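Local coordinates for protein type 3 secretion system regulator YopR (Yersinia pestis, PDB 1Z21) that may regulate assembly of the type III secretion injectisome by controlling secretion or polymerisation of the needle subunit YscF, and contributes to virulence, at residues 34-39 / 77-82. Sequence-based numbering, arbitrary orientation.
Sequences PVREAL and LLQVLE
Arg36 of helix 25-43 reaches across to helix 71-82, near its C-terminal end, and donates two hydrogen bonds to successive backbone carbonyls. Arg36 NE meets Val80 O at 3.2 Å in an almost straight bond (174°), lying in the carbonyl plane on a lone pair. Arg36 NH2 is 3.0 Å from Gln79 O, but this bond is more bent (142°) and its donor stands above the carbonyl plane. Both oxygens nevertheless sit at the edge of the guanidinium, close to its plane, and two such bonds restrain the group's rotation. The chain reaches them by staying extended through chi1 and chi2, then bending at chi3. NH2 also forms a salt bridge with Glu29, about two turns earlier on the same helix, whose OE1 accepts a hydrogen bond from Gln79 NE2 as well; the carboxylate thus ties the arginine to the partner helix a second time.

Closer to the backbone, the CB and CG methylenes of Arg36 lie alongside the methyls of Val80. Arg36 CG lies 4.1 Å from Val80 CG1, while Val80 CG2 faces the arginine backbone, 4.0 Å from Arg36 N. Val80 is buried here, bordered further by Leu39, whose CD1 is 4.3 Å from Val80 CG1, and by a smaller contact from Val35, whose CG1 is 4.4 Å from Val80 CG2 and which also packs on Leu63 and Phe66 of helix 52-66. The short helical segments cross at -71° with their axes 9.6 Å apart.

The contact thus joins two of the helices in the all-helical YopR core domain near its centre, apolar on one side and polar on the other. With two N-H groups bonded to carbonyl oxygens near the C-terminal end of helix 71-82, the arginine's positive charge would also probably interact favourably with the negative end of the helix dipole.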
loop_
_atom_site.group_PDB
_atom_site.type_symbol
_atom_site.label_atom_id
_atom_site.label_comp_id
_atom_site.label_asym_id
_atom_site.label_seq_id
_atom_site.Cartn_x
_atom_site.Cartn_y
_atom_site.Cartn_z
ATOM N N PRO A 34 1.169 3.925 -7.740
ATOM C CA PRO A 34 -0.001 4.794 -7.586
ATOM C C PRO A 34 -0.546 4.804 -6.152
ATOM O O PRO A 34 -1.139 5.802 -5.743
ATOM C CB PRO A 34 -1.027 4.191 -8.555
ATOM C CG PRO A 34 -0.607 2.785 -8.729
ATOM C CD PRO A 34 0.882 2.812 -8.660
ATOM N N VAL A 35 -0.333 3.721 -5.404
ATOM C CA VAL A 35 -0.855 3.642 -4.045
ATOM C C VAL A 35 -0.058 4.555 -3.139
ATOM O O VAL A 35 -0.636 5.290 -2.343
ATOM C CB VAL A 35 -0.838 2.207 -3.504
ATOM C CG1 VAL A 35 -1.541 2.144 -2.156
ATOM C CG2 VAL A 35 -1.505 1.260 -4.511
ATOM N N ARG A 36 1.266 4.499 -3.266
ATOM C CA ARG A 36 2.155 5.396 -2.550
ATOM C C ARG A 36 1.811 6.846 -2.875
ATOM O O ARG A 36 1.689 7.670 -1.975
ATOM C CB ARG A 36 3.614 5.105 -2.896
ATOM C CG ARG A 36 4.609 5.925 -2.074
ATOM C CD ARG A 36 6.046 5.735 -2.466
ATOM N NE ARG A 36 6.484 4.340 -2.345
ATOM C CZ ARG A 36 6.832 3.555 -3.363
ATOM N NH1 ARG A 36 6.789 3.991 -4.620
ATOM N NH2 ARG A 36 7.221 2.315 -3.119
ATOM N N GLU A 37 1.654 7.165 -4.157
ATOM C CA GLU A 37 1.287 8.533 -4.563
ATOM C C GLU A 37 -0.004 9.000 -3.884
ATOM O O GLU A 37 -0.077 10.125 -3.381
ATOM C CB GLU A 37 1.171 8.640 -6.088
ATOM C CG GLU A 37 2.533 8.537 -6.766
ATOM C CD GLU A 37 2.485 8.389 -8.281
ATOM O OE1 GLU A 37 1.429 8.027 -8.854
ATOM O OE2 GLU A 37 3.544 8.627 -8.900
ATOM N N ALA A 38 -1.011 8.135 -3.848
ATOM C CA ALA A 38 -2.294 8.493 -3.246
ATOM C C ALA A 38 -2.168 8.665 -1.727
ATOM O O ALA A 38 -2.802 9.541 -1.137
ATOM C CB ALA A 38 -3.331 7.450 -3.582
ATOM N N LEU A 39 -1.343 7.837 -1.098
ATOM C CA LEU A 39 -1.149 7.906 0.351
ATOM C C LEU A 39 -0.327 9.131 0.731
ATOM O O LEU A 39 -0.594 9.778 1.731
ATOM C CB LEU A 39 -0.479 6.631 0.871
ATOM C CG LEU A 39 -1.389 5.394 0.953
ATOM C CD1 LEU A 39 -0.571 4.157 1.247
ATOM C CD2 LEU A 39 -2.484 5.545 2.005
ATOM N N LEU A 77 1.509 -2.531 1.149
ATOM C CA LEU A 77 1.910 -1.710 2.296
ATOM C C LEU A 77 3.419 -1.773 2.532
ATOM O O LEU A 77 4.063 -0.746 2.699
ATOM C CB LEU A 77 1.139 -2.127 3.573
ATOM C CG LEU A 77 -0.320 -1.639 3.648
ATOM C CD1 LEU A 77 -1.049 -2.324 4.799
ATOM C CD2 LEU A 77 -0.368 -0.138 3.782
ATOM N N LEU A 78 3.965 -2.983 2.514
ATOM C CA LEU A 78 5.395 -3.202 2.693
ATOM C C LEU A 78 6.179 -2.529 1.567
ATOM O O LEU A 78 7.176 -1.866 1.817
ATOM C CB LEU A 78 5.705 -4.699 2.788
ATOM C CG LEU A 78 5.221 -5.302 4.116
ATOM C CD1 LEU A 78 5.216 -6.813 4.106
ATOM C CD2 LEU A 78 6.057 -4.806 5.262
ATOM N N GLN A 79 5.700 -2.644 0.337
ATOM C CA GLN A 79 6.412 -2.025 -0.782
ATOM C C GLN A 79 6.329 -0.497 -0.752
ATOM O O GLN A 79 7.300 0.175 -1.044
ATOM C CB GLN A 79 5.932 -2.592 -2.118
ATOM C CG GLN A 79 6.754 -2.091 -3.326
ATOM C CD GLN A 79 8.213 -2.528 -3.281
ATOM O OE1 GLN A 79 8.531 -3.612 -2.769
ATOM N NE2 GLN A 79 9.104 -1.696 -3.828
ATOM N N VAL A 80 5.184 0.053 -0.371
ATOM C CA VAL A 80 5.049 1.491 -0.174
ATOM C C VAL A 80 6.134 1.998 0.797
ATOM O O VAL A 80 6.805 3.000 0.532
ATOM C CB VAL A 80 3.625 1.873 0.333
ATOM C CG1 VAL A 80 3.579 3.302 0.842
ATOM C CG2 VAL A 80 2.590 1.694 -0.771
ATOM N N LEU A 81 6.298 1.306 1.921
ATOM C CA LEU A 81 7.311 1.684 2.910
ATOM C C LEU A 81 8.713 1.763 2.301
ATOM O O LEU A 81 9.482 2.653 2.652
ATOM C CB LEU A 81 7.324 0.704 4.086
ATOM C CG LEU A 81 6.331 0.975 5.220
ATOM C CD1 LEU A 81 6.269 -0.217 6.129
ATOM C CD2 LEU A 81 6.710 2.213 6.020
ATOM N N GLU A 82 9.051 0.831 1.410
ATOM C CA GLU A 82 10.367 0.836 0.756
ATOM C C GLU A 82 10.685 2.131 -0.003
ATOM O O GLU A 82 11.853 2.500 -0.130
ATOM C CB GLU A 82 10.519 -0.348 -0.208
ATOM C CG GLU A 82 10.747 -1.698 0.441
ATOM C CD GLU A 82 12.051 -1.781 1.231
ATOM O OE1 GLU A 82 12.786 -0.781 1.305
ATOM O OE2 GLU A 82 12.341 -2.856 1.780
#